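PDB 2HC9: leucine aminopeptidase 1 from Caenorhabditis elegans, which releases N-terminal amino acids, preferably leucine, from peptides as a zinc-dependent M17 aminopeptidase and probably serves as a digestive enzyme. Local coordinates for residues A[100-105]-A[109-114]; A[174-179]-A[281-286]. The protein carries 1 engineered substitution. All coordinates share one frame; numbering follows the deposited sequence.

Contact 1 (100-105 with 109-114) and contact 2 (174-179 with 281-286) lie in different parts of the subunit, their centres about 24 Å apart and their nearest atoms about 14 Å apart. The first is local: a loop of the N-terminal domain folds back over the strand that follows it, far from the zinc ions. The second is long-range and near the centre of the chain, where helices 157-178 and 277-290 meet in the catalytic domain. Neither contact has a hydrogen bond across it. Contact 1 sets an aromatic face against a valine, with a partly exposed tyrosine over buried strand residues; contact 2 is wholly buried, yet brings a carboxylate up to a leucine methyl.

Contact 1: A[100-105]-A[109-114]; sequences INYPED and VHFVLF
Loop 100-105, which has no regular secondary structure, comes nearest to strand 109-114 where the CA atoms of Y102 and V109 lie 8.4 Å apart; side chains alone bridge that gap. Strand 108-114 runs inside the mixed sheet of the N-terminal domain, flanked by strands 18-25 and 145-151. From the loop, Y102 reaches over its start. V109 puts CG2 over the centre of the Y102 ring, 3.8 Å from the centroid and 8° off the normal, a CH-pi contact. The other methyl, V109 CG1, packs 3.7 Å from Y102 CE1; with CG1 anti to the backbone N (chi1 -170°) and CG2 beside it, both methyls face the ring. Farther along, Y102 OH comes 3.7 Å from CZ of F111, meeting that ring obliquely, and the two side chains cross at about a right angle. The tyrosine also touches S19 and I21 of strand 18-25. An alanine in place of Y102 would remove the ring and is likely to leave the V109 methyls without their aromatic cover and open a gap beside F111 CZ. With no hydrogen bond across the contact, the attraction between these two segments is dispersion and CH-pi.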
loop_
_atom_site.group_PDB
_atom_site.type_symbol
_atom_site.label_atom_id
_atom_site.label_comp_id
_atom_site.label_asym_id
_atom_site.label_seq_id
_atom_site.Cartn_x
_atom_site.Cartn_y
_atom_site.Cartn_z
ATOM N N ILE A 100 30.042 -21.538 10.388
ATOM C CA ILE A 100 30.783 -22.787 10.356
ATOM C C ILE A 100 29.890 -23.979 10.682
ATOM O O ILE A 100 29.155 -23.969 11.664
ATOM C CB ILE A 100 32.012 -22.757 11.266
ATOM C CG1 ILE A 100 33.014 -21.716 10.749
ATOM C CG2 ILE A 100 32.663 -24.161 11.358
ATOM C CD1 ILE A 100 34.179 -21.498 11.721
ATOM N N ASN A 101 29.981 -25.005 9.839
ATOM C CA ASN A 101 29.380 -26.305 10.126
ATOM C C ASN A 101 30.429 -27.368 10.388
ATOM O O ASN A 101 31.522 -27.320 9.810
ATOM C CB ASN A 101 28.468 -26.706 8.980
ATOM C CG ASN A 101 27.301 -25.750 8.817
ATOM O OD1 ASN A 101 26.741 -25.256 9.797
ATOM N ND2 ASN A 101 26.952 -25.457 7.569
ATOM N N TYR A 102 30.115 -28.313 11.272
ATOM C CA TYR A 102 31.062 -29.392 11.617
ATOM C C TYR A 102 30.618 -30.671 10.894
ATOM O O TYR A 102 29.409 -30.933 10.775
ATOM C CB TYR A 102 31.109 -29.611 13.146
ATOM C CG TYR A 102 31.300 -28.321 13.894
ATOM C CD1 TYR A 102 32.558 -27.724 13.961
ATOM C CD2 TYR A 102 30.213 -27.666 14.514
ATOM C CE1 TYR A 102 32.745 -26.522 14.607
ATOM C CE2 TYR A 102 30.399 -26.426 15.185
ATOM C CZ TYR A 102 31.678 -25.874 15.221
ATOM O OH TYR A 102 31.918 -24.675 15.857
ATOM N N PRO A 103 31.582 -31.468 10.392
ATOM C CA PRO A 103 31.180 -32.737 9.789
ATOM C C PRO A 103 30.263 -33.548 10.692
ATOM O O PRO A 103 30.378 -33.512 11.915
ATOM C CB PRO A 103 32.513 -33.459 9.537
ATOM C CG PRO A 103 33.498 -32.342 9.378
ATOM C CD PRO A 103 33.045 -31.263 10.339
ATOM N N GLU A 104 29.332 -34.250 10.064
ATOM C CA GLU A 104 28.320 -35.073 10.719
ATOM C C GLU A 104 28.879 -35.924 11.886
ATOM O O GLU A 104 28.245 -36.069 12.931
ATOM C CB GLU A 104 27.708 -35.939 9.600
ATOM C CG GLU A 104 26.845 -37.085 9.968
ATOM C CD GLU A 104 27.630 -38.284 10.428
ATOM O OE1 GLU A 104 28.453 -38.850 9.657
ATOM O OE2 GLU A 104 27.406 -38.650 11.587
ATOM N N ASP A 105 30.066 -36.490 11.709
ATOM C CA ASP A 105 30.613 -37.407 12.709
ATOM C C ASP A 105 31.611 -36.768 13.688
ATOM O O ASP A 105 32.288 -37.471 14.447
ATOM C CB ASP A 105 31.257 -38.619 12.019
ATOM C CG ASP A 105 32.323 -38.226 10.997
ATOM O OD1 ASP A 105 32.404 -37.037 10.614
ATOM O OD2 ASP A 105 33.102 -39.115 10.574
ATOM N N VAL A 109 34.255 -30.272 19.629
ATOM C CA VAL A 109 34.777 -28.996 19.117
ATOM C C VAL A 109 35.682 -28.349 20.148
ATOM O O VAL A 109 35.279 -28.097 21.280
ATOM C CB VAL A 109 33.677 -28.022 18.700
ATOM C CG1 VAL A 109 34.306 -26.815 17.958
ATOM C CG2 VAL A 109 32.697 -28.749 17.793
ATOM N N HIS A 110 36.917 -28.103 19.746
ATOM C CA HIS A 110 37.896 -27.540 20.647
ATOM C C HIS A 110 38.208 -26.095 20.211
ATOM O O HIS A 110 38.738 -25.884 19.103
ATOM C CB HIS A 110 39.170 -28.399 20.595
ATOM C CG HIS A 110 40.137 -28.116 21.711
ATOM N ND1 HIS A 110 41.381 -28.706 21.778
ATOM C CD2 HIS A 110 40.036 -27.324 22.807
ATOM C CE1 HIS A 110 42.008 -28.285 22.866
ATOM N NE2 HIS A 110 41.217 -27.445 23.505
ATOM N N PHE A 111 37.866 -25.128 21.062
ATOM C CA PHE A 111 38.294 -23.728 20.847
ATOM C C PHE A 111 39.543 -23.443 21.643
ATOM O O PHE A 111 39.599 -23.706 22.850
ATOM C CB PHE A 111 37.212 -22.700 21.233
ATOM C CG PHE A 111 35.998 -22.771 20.349
ATOM C CD1 PHE A 111 35.867 -21.914 19.258
ATOM C CD2 PHE A 111 35.032 -23.759 20.567
ATOM C CE1 PHE A 111 34.766 -22.028 18.400
ATOM C CE2 PHE A 111 33.925 -23.882 19.725
ATOM C CZ PHE A 111 33.780 -23.016 18.639
ATOM N N VAL A 112 40.515 -22.865 20.957
ATOM C CA VAL A 112 41.640 -22.227 21.632
ATOM C C VAL A 112 41.468 -20.715 21.486
ATOM O O VAL A 112 41.646 -20.152 20.396
ATOM C CB VAL A 112 42.989 -22.658 21.055
ATOM C CG1 VAL A 112 44.113 -21.912 21.803
ATOM C CG2 VAL A 112 43.168 -24.191 21.214
ATOM N N LEU A 113 41.115 -20.095 22.593
ATOM C CA LEU A 113 40.805 -18.657 22.625
ATOM C C LEU A 113 41.962 -17.872 23.238
ATOM O O LEU A 113 42.158 -17.887 24.459
ATOM C CB LEU A 113 39.506 -18.411 23.408
ATOM C CG LEU A 113 39.091 -16.935 23.642
ATOM C CD1 LEU A 113 38.849 -16.214 22.302
ATOM C CD2 LEU A 113 37.831 -16.881 24.494
ATOM N N PHE A 114 42.701 -17.160 22.383
ATOM C CA PHE A 114 43.767 -16.262 22.853
ATOM C C PHE A 114 43.188 -14.877 23.082
ATOM O O PHE A 114 43.069 -14.094 22.158
ATOM C CB PHE A 114 44.872 -16.161 21.805
ATOM C CG PHE A 114 45.626 -17.442 21.597
ATOM C CD1 PHE A 114 46.541 -17.889 22.553
ATOM C CD2 PHE A 114 45.453 -18.178 20.426
ATOM C CE1 PHE A 114 47.262 -19.085 22.361
ATOM C CE2 PHE A 114 46.168 -19.374 20.214
ATOM C CZ PHE A 114 47.078 -19.823 21.188
#

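Contact 2: A[174-179]-A[281-286]; sequences ARLIDT and GMLEAY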
loop_
_atom_site.group_PDB
_atom_site.type_symbol
_atom_site.label_atom_id
_atom_site.label_comp_id
_atom_site.label_asym_id
_atom_site.label_seq_id
_atom_site.Cartn_x
_atom_site.Cartn_y
_atom_site.Cartn_z
ATOM N N ALA A 174 18.670 -18.026 24.280
ATOM C CA ALA A 174 18.461 -18.268 22.849
ATOM C C ALA A 174 17.520 -19.453 22.576
ATOM O O ALA A 174 16.672 -19.376 21.684
ATOM C CB ALA A 174 19.805 -18.479 22.142
ATOM N N ARG A 175 17.672 -20.544 23.331
ATOM C CA ARG A 175 16.762 -21.693 23.182
ATOM C C ARG A 175 15.297 -21.298 23.400
ATOM O O ARG A 175 14.394 -21.697 22.624
ATOM C CB ARG A 175 17.134 -22.809 24.189
ATOM C CG ARG A 175 16.115 -23.982 24.189
ATOM C CD ARG A 175 16.475 -25.068 25.214
ATOM N NE ARG A 175 16.407 -24.616 26.606
ATOM C CZ ARG A 175 15.281 -24.464 27.322
ATOM N NH1 ARG A 175 14.080 -24.700 26.798
ATOM N NH2 ARG A 175 15.357 -24.083 28.583
ATOM N N LEU A 176 15.056 -20.539 24.473
ATOM C CA LEU A 176 13.703 -20.101 24.810
ATOM C C LEU A 176 13.157 -19.242 23.659
ATOM O O LEU A 176 12.020 -19.396 23.247
ATOM C CB LEU A 176 13.698 -19.321 26.148
ATOM C CG LEU A 176 14.059 -20.198 27.386
ATOM C CD1 LEU A 176 14.243 -19.275 28.613
ATOM C CD2 LEU A 176 12.941 -21.203 27.650
ATOM N N ILE A 177 13.996 -18.352 23.139
ATOM C CA ILE A 177 13.608 -17.484 22.023
ATOM C C ILE A 177 13.307 -18.282 20.757
ATOM O O ILE A 177 12.307 -18.005 20.083
ATOM C CB ILE A 177 14.695 -16.412 21.773
ATOM C CG1 ILE A 177 14.636 -15.383 22.925
ATOM C CG2 ILE A 177 14.547 -15.730 20.356
ATOM C CD1 ILE A 177 15.872 -14.462 22.970
ATOM N N ASP A 178 14.148 -19.276 20.436
ATOM C CA ASP A 178 14.019 -20.007 19.146
ATOM C C ASP A 178 12.843 -20.981 19.136
ATOM O O ASP A 178 12.400 -21.382 18.072
ATOM C CB ASP A 178 15.283 -20.832 18.857
ATOM C CG ASP A 178 16.516 -19.973 18.599
ATOM O OD1 ASP A 178 16.363 -18.766 18.307
ATOM O OD2 ASP A 178 17.638 -20.527 18.662
ATOM N N THR A 179 12.380 -21.387 20.318
ATOM C CA THR A 179 11.316 -22.400 20.432
ATOM C C THR A 179 10.002 -21.765 19.931
ATOM O O THR A 179 9.642 -20.678 20.350
ATOM C CB THR A 179 11.140 -22.871 21.922
ATOM O OG1 THR A 179 12.397 -23.367 22.431
ATOM C CG2 THR A 179 10.083 -23.944 22.059
ATOM N N GLY A 281 15.933 -13.276 28.700
ATOM C CA GLY A 281 17.251 -12.707 29.049
ATOM C C GLY A 281 17.341 -12.313 30.521
ATOM O O GLY A 281 18.379 -12.535 31.163
ATOM N N MET A 282 16.259 -11.767 31.079
ATOM C CA MET A 282 16.243 -11.403 32.514
ATOM C C MET A 282 16.307 -12.656 33.402
ATOM O O MET A 282 17.063 -12.699 34.384
ATOM C CB MET A 282 14.998 -10.566 32.880
ATOM C CG MET A 282 15.012 -9.121 32.288
ATOM S SD MET A 282 16.608 -8.294 32.517
ATOM C CE MET A 282 16.122 -6.638 33.036
ATOM N N LEU A 283 15.517 -13.666 33.047
ATOM C CA LEU A 283 15.530 -14.955 33.763
ATOM C C LEU A 283 16.927 -15.566 33.799
ATOM O O LEU A 283 17.402 -16.033 34.858
ATOM C CB LEU A 283 14.575 -15.935 33.060
ATOM C CG LEU A 283 14.554 -17.363 33.626
ATOM C CD1 LEU A 283 14.096 -17.299 35.089
ATOM C CD2 LEU A 283 13.714 -18.317 32.773
ATOM N N GLU A 284 17.593 -15.591 32.643
ATOM C CA GLU A 284 18.906 -16.228 32.562
ATOM C C GLU A 284 20.032 -15.389 33.126
ATOM O O GLU A 284 21.019 -15.934 33.627
ATOM C CB GLU A 284 19.209 -16.706 31.133
ATOM C CG GLU A 284 18.142 -17.697 30.599
ATOM C CD GLU A 284 18.102 -19.024 31.373
ATOM O OE1 GLU A 284 19.143 -19.413 31.944
ATOM O OE2 GLU A 284 17.034 -19.686 31.362
ATOM N N ALA A 285 19.878 -14.062 33.088
ATOM C CA ALA A 285 20.765 -13.175 33.872
ATOM C C ALA A 285 20.654 -13.428 35.370
ATOM O O ALA A 285 21.664 -13.502 36.056
ATOM C CB ALA A 285 20.479 -11.681 33.586
ATOM N N TYR A 286 19.422 -13.510 35.869
ATOM C CA TYR A 286 19.165 -13.776 37.278
ATOM C C TYR A 286 19.841 -15.091 37.659
ATOM O O TYR A 286 20.522 -15.170 38.679
ATOM C CB TYR A 286 17.652 -13.861 37.497
ATOM C CG TYR A 286 17.198 -14.223 38.902
ATOM C CD1 TYR A 286 16.970 -13.225 39.850
ATOM C CD2 TYR A 286 16.979 -15.567 39.273
ATOM C CE1 TYR A 286 16.539 -13.523 41.117
ATOM C CE2 TYR A 286 16.528 -15.887 40.563
ATOM C CZ TYR A 286 16.305 -14.855 41.471
ATOM O OH TYR A 286 15.869 -15.127 42.745
#
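L176, E284 and L283 carry this contact between the end of helix 157-178 and the middle of helix 277-290 in the catalytic domain. L176 has the most surface buried and projects toward the other helix. With CG anti to the carbonyl carbon (chi1 -66°), the side chain extends its CD1 methyl to the neighbouring helix, and CD1 does the touching. On one hand CD1 meets CD2 of L283 at 4.3 Å, a loose methyl-to-methyl contact; on the other it lies 3.9 Å from OE2 of E284. The glutamate chain is bent at chi2 (-65°), a bend that brings OE2 up to the leucine's CD1, and the two side chains cross obliquely.

Next to L176 on the same helix, R175 lays its guanidinium group against the leucine, whose CG sits 4.1 Å above the plane, offset toward the rim. R175 NH2 and E284 OE2 remain 5.5 Å apart, too far for a salt bridge; the arginine is paired with E172 and E192 instead. L283 also packs on L236 and L302 of the central sheet, and L176 on M276 of the loop before helix 277-290.

The side chains of L176 and D275, a zinc ligand, are about 12 Å apart, so this packing lies outside the metal site. Apolar contact alone joins the leucines, and the buried E284 carboxylate gains no hydrogen bond from segment 174-179; the positive charge of R175 nearby may add a weak longer-range attraction, much of its charge being met by E172 and E192.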